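Local coordinates for endo-beta-mannanase (Rhizomucor miehei, PDB 4QP0), which probably hydrolyses internal beta-1,4-mannosidic linkages in mannans, galactomannans and glucomannans, as a secreted glycoside hydrolase of family 5, at residues 117-120 with 121-124; 127-130 with 131-135; 77-81 with 82-86; 31-34 with 35-38; 296-299 with 300-303. All blocks are in the same frame, centred on the assembly; numbering follows the deposited sequence.

Along the chain the five contacts come in series, none nested or crossing, and each is a local turn or helix segment of the (beta/alpha)8 barrel. Contact 4 starts helix 34-47 after strand 17-25. Contact 3 closes the loop from strand 75-78 to helix 87-98, its nearest atoms about 6 Å from contact 4. Contact 1 lies in helix 116-124, and contact 2 closes the turn that leads from there to helix 136-151. These two touch directly, with Y120 packed on F132 and V121 on Y128. Contact 5 starts helix 299-315 after strand 289-294, its centre 26 Å or more from all the others.

Contact 1: 117-120 with 121-124; sequences MDYY and VKNF. With SO4 (sulfate ion), chain B.
The Y119 ring has the end of the N123 side chain over one face, offset toward the rim, with ring and amide planes 42° apart. K122 approaches from the same side: its NZ lies 4.8 Å from the Y119 ring centroid and 27° off the normal, an off-centre cation-pi contact. At the ring edge, in plane, lies O4 of a sulfate, probably from the crystallisation liquor. Y119 OH donates to sulfate O4 at 2.8 Å, and S61 holds the same ion. CG of Y119 stands anti to the backbone N (chi1 -165°), which places the ring here. K122 bends at its last two torsions, bringing the ammonium back toward the ring, with NZ 3.7 Å from sulfate O1. The second flat group, the F124 ring, meets Y120 O with its edge, CD2 lying 3.3 Å from that oxygen. F124 N also donates to Y120 O, at 3.0 Å, in the regular i to i+4 pattern of an alpha-helix. Helix 116-124 is wedged between strand 67-70 and helix 136-151: Y119 OH bonds W69 N, Y120 OH bonds Q67, F124 meets W69 edge-to-face, and both Y120 and F124 lean on helix 136-151.

Contact 2: 127-130 with 131-135; sequences TYHD and DFYTN
D131 OD2 is gripped by two successive backbone amides. Y128 N donates to it at 3.0 Å in a fairly straight bond (164°), and T127 N, equally distant from OD2, adds a weak one at a poorer angle. Y128 N comes at the carboxylate from well above its plane. In return D131 N donates to Y128 O at 2.8 Å, so side chain and main chain of D131 together close a small ring on Y128. With CG anti to the carbonyl carbon (chi1 -85°), the carboxylate folds back over the preceding turn and comes near the edge of the Y128 ring. Two more i to i+3 bonds, F132 N to H129 O and Y133 N to D130 O at 3.1 Å, continue the turn, whose residues 131-133 have helical torsions without the regular helical bonds. The Y133 ring meets D130 obliquely, Y133 CD2 lying 3.7 Å from D130 CB. The H129 and Y133 rings are steeply inclined to each other, planes at 81°. Y133 OH lies at the H129 ring edge, 3.7 Å from H129 NE2, but both bond elsewhere: H129 bonds N110 and D118, Y133 bonds the carbonyl of R177, and D130 bonds S187 N. Two N-H groups converging on one carboxylate oxygen would favour the charged form of D131, and its bonds to T127 and Y128 probably hold the turn closed before helix 136-151.

Contact 3: 77-81 with 82-86; sequences VINDN and SDTGL
Residues N79 and N81 meet T84, G85 and L86 in a loop that opens with an Asx turn: N79 OD1 accepts from N81 N at 3.0 Å. The tight part lies on the inner side. N79 ND2 points straight at T84 OG1 (2.9 Å, 175°), with the hydroxyl in the amide plane, and it is also bonded to the W65 carbonyl. The threonine can offer its oxygen there because OG1 sits between its own N and carbonyl carbon (chi1 68°). Beside it G85 packs closely, its CA 3.6 Å from N79 O, and L86 N donates to that oxygen at 3.1 Å. I78 CG2 rests against L86 CD1, an apolar touch close to helix 136-151. Toward solvent, N81 OD1 takes two backbone amides: D83 N at 2.7 Å and T84 N at 2.8 Å, the first from above the amide plane and the second nearer to it. S82 and D83 there are exposed, and N81 and S82 touch a crystal neighbour. G85 N adds a weak bond to N81 O. Back at the N79 amide, a water donates to N79 OD1 at 2.9 Å and is also hydrogen-bonded to T84 OG1.

Contact 4: 31-34 with 35-38; sequences TSDQ and SNVK
D33 reaches over the first turn of helix 34-47 to N36 and S35. From CB its chain turns so that CG sits between the backbone N and the carbonyl carbon (chi1 77°), and this brings the carboxylate to the backbone N-H of N36. CG itself comes 4.0 Å from N36 ND2. Of the two oxygens, OD1 accepts from N36 N at 3.0 Å, met nearly end-on to its C-O bond, while the CB of S35 packs 3.4 Å from the same oxygen. The other oxygen, OD2, lies 3.6 Å from N36 ND2, and a water spans the gap: it accepts from N36 ND2 at 2.8 Å, accepts a longer bond from D33 N, and gives a weak one to OD2. Carboxylate and amide planes are inclined by only 21°. This is the N-cap of the helix, D33 standing just before its first turn and using a side-chain oxygen to take up an amide hydrogen of that turn. The negative charge at this end should be favoured by the helix dipole. The main chain of D33 adds to the cap, since its carbonyl O accepts from V37 N at 3.0 Å and, weakly, from N36 N. One residue on, K38 N donates to Q34 O. Underneath, S32 CB touches V37 CG2 at 3.8 Å, and S32 OG is bonded to the Y28 carbonyl. V37 leans on Y91 and I92 of helix 87-98, and R88 of that helix donates to S32 O.

Contact 5: 296-299 with 300-303; sequences LSTD and ALRV
R302 folds its guanidinium flat over the peptide that joins T298 to D299. T298 C lies 3.6 Å above the plane, over its centre, with D299 N on the same face nearer the rim. The group is also held at its edge: NH1 donates to L296 O at 2.7 Å, almost within the guanidinium plane, and has a second acceptor in the G335 carbonyl. NE gives its hydrogen to a water at 2.8 Å, and that water donates in turn to D299 OD1, a solvent link between two groups of opposite charge whose charged atoms do not touch. A bend at chi3 (-67°) curls the arginine back along the start of the helix. Bonds along two edges and a peptide over one face should leave it little freedom to rotate. T298 is the N-cap of helix 299-315: its OG1 accepts from L301 N at 3.2 Å, and its carbonyl accepts from R302 N at 2.9 Å. L296 fills the side away from solvent, its CB 3.8 Å from L301 CB and also against R302 CG, while CD1 reaches L301 O at 3.3 Å. This turn carries the chain from barrel strand 289-294 into helix 299-315, where L296 reaches on to Q305 and W309 while L301 touches E260 in the loop after strand 253-257.

Contact 1: 117-120 with 121-124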
# COMPACT_ATOMS: atom_id res chain seq x y z
N MET A 117 11.23 -0.81 8.15
CA MET A 117 11.78 0.25 9.00
C MET A 117 12.87 -0.25 9.93
O MET A 117 13.84 0.47 10.20
CB MET A 117 10.69 0.88 9.87
CG MET A 117 9.57 1.57 9.13
SD MET A 117 8.26 1.97 10.28
CE MET A 117 7.04 2.64 9.15
N ASP A 118 12.70 -1.46 10.45
CA ASP A 118 13.60 -2.02 11.46
C ASP A 118 15.05 -2.16 10.95
O ASP A 118 16.01 -2.10 11.74
CB ASP A 118 13.06 -3.36 12.00
CG ASP A 118 11.92 -3.19 13.02
OD1 ASP A 118 11.57 -2.04 13.37
OD2 ASP A 118 11.37 -4.22 13.48
N TYR A 119 15.21 -2.33 9.63
CA TYR A 119 16.53 -2.40 9.01
C TYR A 119 17.28 -1.08 9.18
O TYR A 119 18.48 -1.08 9.48
CB TYR A 119 16.40 -2.75 7.52
CG TYR A 119 17.70 -3.21 6.88
CD1 TYR A 119 17.96 -4.56 6.67
CD2 TYR A 119 18.67 -2.28 6.49
CE1 TYR A 119 19.15 -4.98 6.08
CE2 TYR A 119 19.86 -2.69 5.90
CZ TYR A 119 20.09 -4.03 5.70
OH TYR A 119 21.27 -4.43 5.12
N TYR A 120 16.57 0.03 8.97
CA TYR A 120 17.10 1.36 9.19
C TYR A 120 17.54 1.52 10.65
O TYR A 120 18.64 1.99 10.93
CB TYR A 120 16.04 2.42 8.89
CG TYR A 120 15.66 2.63 7.44
CD1 TYR A 120 16.21 3.68 6.70
CD2 TYR A 120 14.69 1.82 6.83
CE1 TYR A 120 15.84 3.90 5.39
CE2 TYR A 120 14.31 2.04 5.51
CZ TYR A 120 14.88 3.07 4.79
OH TYR A 120 14.50 3.29 3.49
N VAL A 121 16.66 1.13 11.57
CA VAL A 121 16.86 1.33 13.00
C VAL A 121 18.06 0.54 13.54
O VAL A 121 18.87 1.08 14.31
CB VAL A 121 15.58 1.00 13.81
CG1 VAL A 121 15.78 1.32 15.29
CG2 VAL A 121 14.40 1.79 13.27
N LYS A 122 18.17 -0.72 13.13
CA LYS A 122 19.27 -1.59 13.52
C LYS A 122 20.61 -1.01 13.08
O LYS A 122 21.50 -0.79 13.91
CB LYS A 122 19.08 -2.99 12.92
CG LYS A 122 20.23 -3.96 13.15
CD LYS A 122 20.02 -5.29 12.44
CE LYS A 122 19.75 -5.12 10.95
NZ LYS A 122 20.55 -6.04 10.10
N ASN A 123 20.72 -0.73 11.78
CA ASN A 123 21.98 -0.31 11.17
C ASN A 123 22.42 1.14 11.47
O ASN A 123 23.61 1.46 11.36
CB ASN A 123 21.97 -0.59 9.67
CG ASN A 123 21.90 -2.08 9.37
OD1 ASN A 123 20.87 -2.60 8.96
ND2 ASN A 123 23.01 -2.79 9.58
N PHE A 124 21.48 2.00 11.85
CA PHE A 124 21.84 3.37 12.27
C PHE A 124 22.17 3.51 13.77
O PHE A 124 22.70 4.53 14.20
CB PHE A 124 20.77 4.38 11.84
CG PHE A 124 20.98 4.93 10.45
CD1 PHE A 124 21.96 5.90 10.22
CD2 PHE A 124 20.22 4.47 9.38
CE1 PHE A 124 22.17 6.40 8.94
CE2 PHE A 124 20.42 4.97 8.10
CZ PHE A 124 21.40 5.94 7.88
S SO4 B . 21.92 -7.88 5.83
O1 SO4 B . 22.16 -6.93 6.94
O2 SO4 B . 22.98 -8.92 5.81
O3 SO4 B . 20.60 -8.54 6.02
O4 SO4 B . 21.93 -7.12 4.55

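Contact 2: 127-130 with 131-135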
# COMPACT_ATOMS: atom_id res chain seq x y z
N THR A 127 17.39 1.85 18.90
CA THR A 127 16.93 0.71 19.70
C THR A 127 15.40 0.57 19.70
O THR A 127 14.86 -0.50 20.01
CB THR A 127 17.47 0.74 21.15
OG1 THR A 127 17.60 2.10 21.59
CG2 THR A 127 18.84 0.06 21.24
N TYR A 128 14.71 1.65 19.34
CA TYR A 128 13.26 1.67 19.34
C TYR A 128 12.72 1.80 17.92
O TYR A 128 13.23 2.60 17.13
CB TYR A 128 12.73 2.82 20.19
CG TYR A 128 13.24 2.85 21.62
CD1 TYR A 128 12.64 2.07 22.61
CD2 TYR A 128 14.30 3.68 21.99
CE1 TYR A 128 13.10 2.11 23.93
CE2 TYR A 128 14.77 3.73 23.30
CZ TYR A 128 14.16 2.94 24.26
OH TYR A 128 14.62 2.98 25.57
N HIS A 129 11.69 1.02 17.62
CA HIS A 129 11.00 1.03 16.32
C HIS A 129 10.67 2.42 15.87
O HIS A 129 11.01 2.82 14.75
CB HIS A 129 9.72 0.21 16.41
CG HIS A 129 8.91 0.18 15.13
ND1 HIS A 129 9.10 -0.74 14.18
CD2 HIS A 129 7.88 1.01 14.69
CE1 HIS A 129 8.24 -0.52 13.17
NE2 HIS A 129 7.50 0.55 13.48
N ASP A 130 10.03 3.18 16.75
CA ASP A 130 9.60 4.53 16.44
C ASP A 130 10.74 5.55 16.39
O ASP A 130 10.48 6.75 16.23
CB ASP A 130 8.54 4.97 17.46
CG ASP A 130 9.11 5.10 18.86
OD1 ASP A 130 9.19 6.24 19.37
OD2 ASP A 130 9.49 4.06 19.45
N ASP A 131 11.98 5.09 16.54
CA ASP A 131 13.16 5.94 16.28
C ASP A 131 13.10 6.44 14.84
O ASP A 131 13.51 7.58 14.55
CB ASP A 131 14.47 5.18 16.49
CG ASP A 131 14.94 5.18 17.94
OD1 ASP A 131 14.56 6.09 18.70
OD2 ASP A 131 15.71 4.26 18.31
N PHE A 132 12.57 5.59 13.96
CA PHE A 132 12.40 5.90 12.54
C PHE A 132 11.51 7.12 12.30
O PHE A 132 11.64 7.80 11.27
CB PHE A 132 11.83 4.68 11.81
CG PHE A 132 11.88 4.78 10.31
CD1 PHE A 132 13.10 4.79 9.65
CD2 PHE A 132 10.72 4.86 9.57
CE1 PHE A 132 13.16 4.89 8.27
CE2 PHE A 132 10.77 4.96 8.18
CZ PHE A 132 11.99 4.98 7.54
N TYR A 133 10.62 7.41 13.25
CA TYR A 133 9.68 8.53 13.15
C TYR A 133 10.25 9.86 13.63
O TYR A 133 9.69 10.92 13.31
CB TYR A 133 8.39 8.21 13.92
CG TYR A 133 7.69 6.94 13.46
CD1 TYR A 133 7.73 6.53 12.12
CD2 TYR A 133 6.96 6.16 14.35
CE1 TYR A 133 7.08 5.38 11.70
CE2 TYR A 133 6.32 5.00 13.94
CZ TYR A 133 6.38 4.62 12.62
OH TYR A 133 5.73 3.48 12.19
N THR A 134 11.36 9.83 14.37
CA THR A 134 11.96 11.05 14.94
C THR A 134 13.41 11.33 14.51
O THR A 134 13.77 12.48 14.22
CB THR A 134 11.84 11.10 16.48
OG1 THR A 134 12.06 9.79 17.03
CG2 THR A 134 10.47 11.60 16.89
N ASN A 135 14.22 10.28 14.48
CA ASN A 135 15.65 10.36 14.22
C ASN A 135 15.99 11.04 12.90
O ASN A 135 15.68 10.51 11.83
CB ASN A 135 16.25 8.95 14.25
CG ASN A 135 17.76 8.95 14.33
OD1 ASN A 135 18.34 9.29 15.36
ND2 ASN A 135 18.41 8.54 13.25

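Contact 3: 77-81 with 82-86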
# COMPACT_ATOMS: atom_id res chain seq x y z
N VAL A 77 23.43 2.07 1.11
CA VAL A 77 23.64 2.07 -0.34
C VAL A 77 22.44 1.51 -1.11
O VAL A 77 21.70 0.67 -0.60
CB VAL A 77 24.96 1.35 -0.75
CG1 VAL A 77 26.15 2.04 -0.10
CG2 VAL A 77 24.92 -0.13 -0.38
N ILE A 78 22.26 2.02 -2.34
CA ILE A 78 21.10 1.69 -3.17
C ILE A 78 21.53 0.88 -4.40
O ILE A 78 22.57 1.14 -4.99
CB ILE A 78 20.35 2.97 -3.62
CG1 ILE A 78 19.84 3.74 -2.39
CG2 ILE A 78 19.21 2.64 -4.57
CD1 ILE A 78 19.37 5.16 -2.68
N ASN A 79 20.70 -0.09 -4.79
CA ASN A 79 21.01 -1.02 -5.87
C ASN A 79 20.32 -0.71 -7.19
O ASN A 79 19.13 -1.01 -7.37
CB ASN A 79 20.69 -2.46 -5.45
CG ASN A 79 21.14 -3.49 -6.46
OD1 ASN A 79 22.01 -3.22 -7.30
ND2 ASN A 79 20.56 -4.69 -6.39
N ASP A 80 21.08 -0.17 -8.14
CA ASP A 80 20.56 0.16 -9.46
C ASP A 80 20.69 -0.98 -10.47
O ASP A 80 20.37 -0.81 -11.64
CB ASP A 80 21.26 1.41 -10.02
CG ASP A 80 20.96 2.67 -9.22
OD1 ASP A 80 19.77 2.99 -9.00
OD2 ASP A 80 21.93 3.36 -8.84
N ASN A 81 21.17 -2.14 -10.02
CA ASN A 81 21.39 -3.28 -10.92
C ASN A 81 20.14 -3.69 -11.70
O ASN A 81 19.02 -3.65 -11.18
CB ASN A 81 21.95 -4.50 -10.17
CG ASN A 81 22.33 -5.63 -11.10
OD1 ASN A 81 21.54 -6.54 -11.36
ND2 ASN A 81 23.54 -5.58 -11.64
N SER A 82 20.35 -4.09 -12.95
CA SER A 82 19.29 -4.51 -13.85
C SER A 82 18.55 -5.76 -13.35
O SER A 82 17.33 -5.85 -13.49
CB SER A 82 19.87 -4.78 -15.24
OG SER A 82 20.45 -3.61 -15.80
N ASP A 83 19.29 -6.70 -12.76
CA ASP A 83 18.76 -8.03 -12.44
C ASP A 83 18.54 -8.27 -10.96
O ASP A 83 17.70 -9.09 -10.58
CB ASP A 83 19.71 -9.11 -12.97
CG ASP A 83 19.97 -8.98 -14.45
OD1 ASP A 83 19.02 -9.15 -15.25
OD2 ASP A 83 21.14 -8.70 -14.82
N THR A 84 19.30 -7.57 -10.12
CA THR A 84 19.20 -7.77 -8.68
C THR A 84 18.50 -6.59 -8.00
O THR A 84 18.03 -6.71 -6.87
CB THR A 84 20.57 -8.03 -8.02
OG1 THR A 84 21.37 -6.84 -8.08
CG2 THR A 84 21.31 -9.19 -8.69
N GLY A 85 18.41 -5.46 -8.71
CA GLY A 85 17.84 -4.24 -8.13
C GLY A 85 16.69 -3.59 -8.86
O GLY A 85 15.80 -4.26 -9.41
N LEU A 86 16.72 -2.25 -8.86
CA LEU A 86 15.63 -1.39 -9.33
C LEU A 86 15.24 -1.57 -10.79
O LEU A 86 14.14 -1.18 -11.18
CB LEU A 86 15.96 0.08 -9.04
CG LEU A 86 15.92 0.46 -7.56
CD1 LEU A 86 16.50 1.84 -7.32
CD2 LEU A 86 14.50 0.35 -7.01
O HOH W 1 23.90 -5.43 -7.50

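Contact 4: 31-34 with 35-38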
# COMPACT_ATOMS: atom_id res chain seq x y z
N THR A 31 10.28 -9.74 -6.84
CA THR A 31 11.12 -10.95 -6.79
C THR A 31 10.75 -11.96 -7.85
O THR A 31 11.40 -12.99 -7.99
CB THR A 31 11.07 -11.64 -5.41
OG1 THR A 31 9.72 -12.02 -5.09
CG2 THR A 31 11.65 -10.74 -4.31
N SER A 32 9.70 -11.66 -8.61
CA SER A 32 9.17 -12.59 -9.60
C SER A 32 10.01 -12.60 -10.86
O SER A 32 10.54 -11.56 -11.27
CB SER A 32 7.72 -12.24 -9.94
OG SER A 32 6.88 -12.45 -8.82
N ASP A 33 10.11 -13.77 -11.49
CA ASP A 33 10.73 -13.85 -12.81
C ASP A 33 9.81 -13.18 -13.83
O ASP A 33 8.64 -12.94 -13.55
CB ASP A 33 11.10 -15.29 -13.20
CG ASP A 33 9.92 -16.14 -13.65
OD1 ASP A 33 9.05 -15.68 -14.43
OD2 ASP A 33 9.87 -17.32 -13.25
N GLN A 34 10.35 -12.88 -15.00
CA GLN A 34 9.69 -12.03 -15.97
C GLN A 34 8.39 -12.64 -16.52
O GLN A 34 7.40 -11.93 -16.68
CB GLN A 34 10.66 -11.62 -17.08
CG GLN A 34 11.87 -10.87 -16.53
CD GLN A 34 12.44 -9.82 -17.48
OE1 GLN A 34 12.51 -10.02 -18.68
NE2 GLN A 34 12.88 -8.70 -16.91
N SER A 35 8.40 -13.94 -16.75
CA SER A 35 7.20 -14.65 -17.21
C SER A 35 6.04 -14.45 -16.22
O SER A 35 4.89 -14.27 -16.62
CB SER A 35 7.51 -16.14 -17.37
OG SER A 35 6.35 -16.86 -17.77
N ASN A 36 6.38 -14.47 -14.93
CA ASN A 36 5.38 -14.31 -13.87
C ASN A 36 4.93 -12.88 -13.64
O ASN A 36 3.78 -12.65 -13.24
CB ASN A 36 5.87 -14.94 -12.56
CG ASN A 36 5.81 -16.46 -12.58
OD1 ASN A 36 5.06 -17.06 -13.36
ND2 ASN A 36 6.59 -17.09 -11.71
N VAL A 37 5.81 -11.92 -13.90
CA VAL A 37 5.46 -10.50 -13.85
C VAL A 37 4.43 -10.22 -14.94
O VAL A 37 3.44 -9.53 -14.69
CB VAL A 37 6.69 -9.58 -13.99
CG1 VAL A 37 6.28 -8.12 -14.15
CG2 VAL A 37 7.61 -9.73 -12.79
N LYS A 38 4.67 -10.77 -16.12
CA LYS A 38 3.75 -10.68 -17.25
C LYS A 38 2.42 -11.37 -16.96
O LYS A 38 1.35 -10.86 -17.32
CB LYS A 38 4.38 -11.29 -18.52
CG LYS A 38 5.03 -10.27 -19.45
CD LYS A 38 6.04 -10.93 -20.39
CE LYS A 38 6.45 -9.98 -21.51
NZ LYS A 38 7.79 -10.27 -22.10
O HOH W 2 8.80 -16.38 -10.22

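Contact 5: 296-299 with 300-303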
# COMPACT_ATOMS: atom_id res chain seq x y z
N LEU A 296 -9.51 -12.80 3.74
CA LEU A 296 -9.95 -13.85 4.64
C LEU A 296 -9.17 -15.13 4.33
O LEU A 296 -8.84 -15.40 3.17
CB LEU A 296 -11.47 -14.07 4.51
CG LEU A 296 -12.31 -12.91 5.06
CD1 LEU A 296 -13.78 -13.09 4.70
CD2 LEU A 296 -12.13 -12.74 6.57
N SER A 297 -8.86 -15.88 5.39
CA SER A 297 -7.94 -17.03 5.34
C SER A 297 -8.41 -18.23 4.51
O SER A 297 -7.59 -19.07 4.14
CB SER A 297 -7.63 -17.53 6.76
OG SER A 297 -7.07 -16.51 7.55
N THR A 298 -9.70 -18.35 4.26
CA THR A 298 -10.18 -19.52 3.54
C THR A 298 -11.09 -19.15 2.38
O THR A 298 -11.76 -18.11 2.41
CB THR A 298 -10.91 -20.54 4.45
OG1 THR A 298 -12.02 -19.91 5.09
CG2 THR A 298 -9.97 -21.11 5.50
N ASP A 299 -11.10 -20.02 1.38
CA ASP A 299 -11.98 -19.89 0.24
C ASP A 299 -13.41 -19.69 0.73
O ASP A 299 -14.08 -18.73 0.35
CB ASP A 299 -11.88 -21.16 -0.62
CG ASP A 299 -12.91 -21.20 -1.73
OD1 ASP A 299 -12.72 -20.49 -2.74
OD2 ASP A 299 -13.91 -21.93 -1.58
N ALA A 300 -13.85 -20.60 1.60
CA ALA A 300 -15.20 -20.59 2.16
C ALA A 300 -15.54 -19.30 2.92
O ALA A 300 -16.67 -18.83 2.83
CB ALA A 300 -15.41 -21.81 3.03
N LEU A 301 -14.59 -18.73 3.66
CA LEU A 301 -14.81 -17.43 4.31
C LEU A 301 -14.95 -16.32 3.29
O LEU A 301 -15.79 -15.43 3.43
CB LEU A 301 -13.69 -17.08 5.29
CG LEU A 301 -13.69 -17.76 6.67
CD1 LEU A 301 -12.51 -17.25 7.47
CD2 LEU A 301 -14.98 -17.56 7.44
N ARG A 302 -14.14 -16.39 2.24
CA ARG A 302 -14.17 -15.40 1.18
C ARG A 302 -15.47 -15.45 0.36
O ARG A 302 -16.08 -14.41 0.12
CB ARG A 302 -12.93 -15.52 0.31
CG ARG A 302 -11.63 -15.25 1.08
CD ARG A 302 -10.42 -15.14 0.17
NE ARG A 302 -10.06 -16.39 -0.49
CZ ARG A 302 -9.14 -17.25 -0.07
NH1 ARG A 302 -8.43 -17.01 1.04
NH2 ARG A 302 -8.89 -18.35 -0.76
N VAL A 303 -15.92 -16.63 -0.04
CA VAL A 303 -17.21 -16.74 -0.76
C VAL A 303 -18.40 -16.27 0.10
O VAL A 303 -19.43 -15.85 -0.43
CB VAL A 303 -17.48 -18.14 -1.37
CG1 VAL A 303 -16.34 -18.57 -2.27
CG2 VAL A 303 -17.73 -19.20 -0.30
O HOH W 3 -11.16 -17.80 -2.69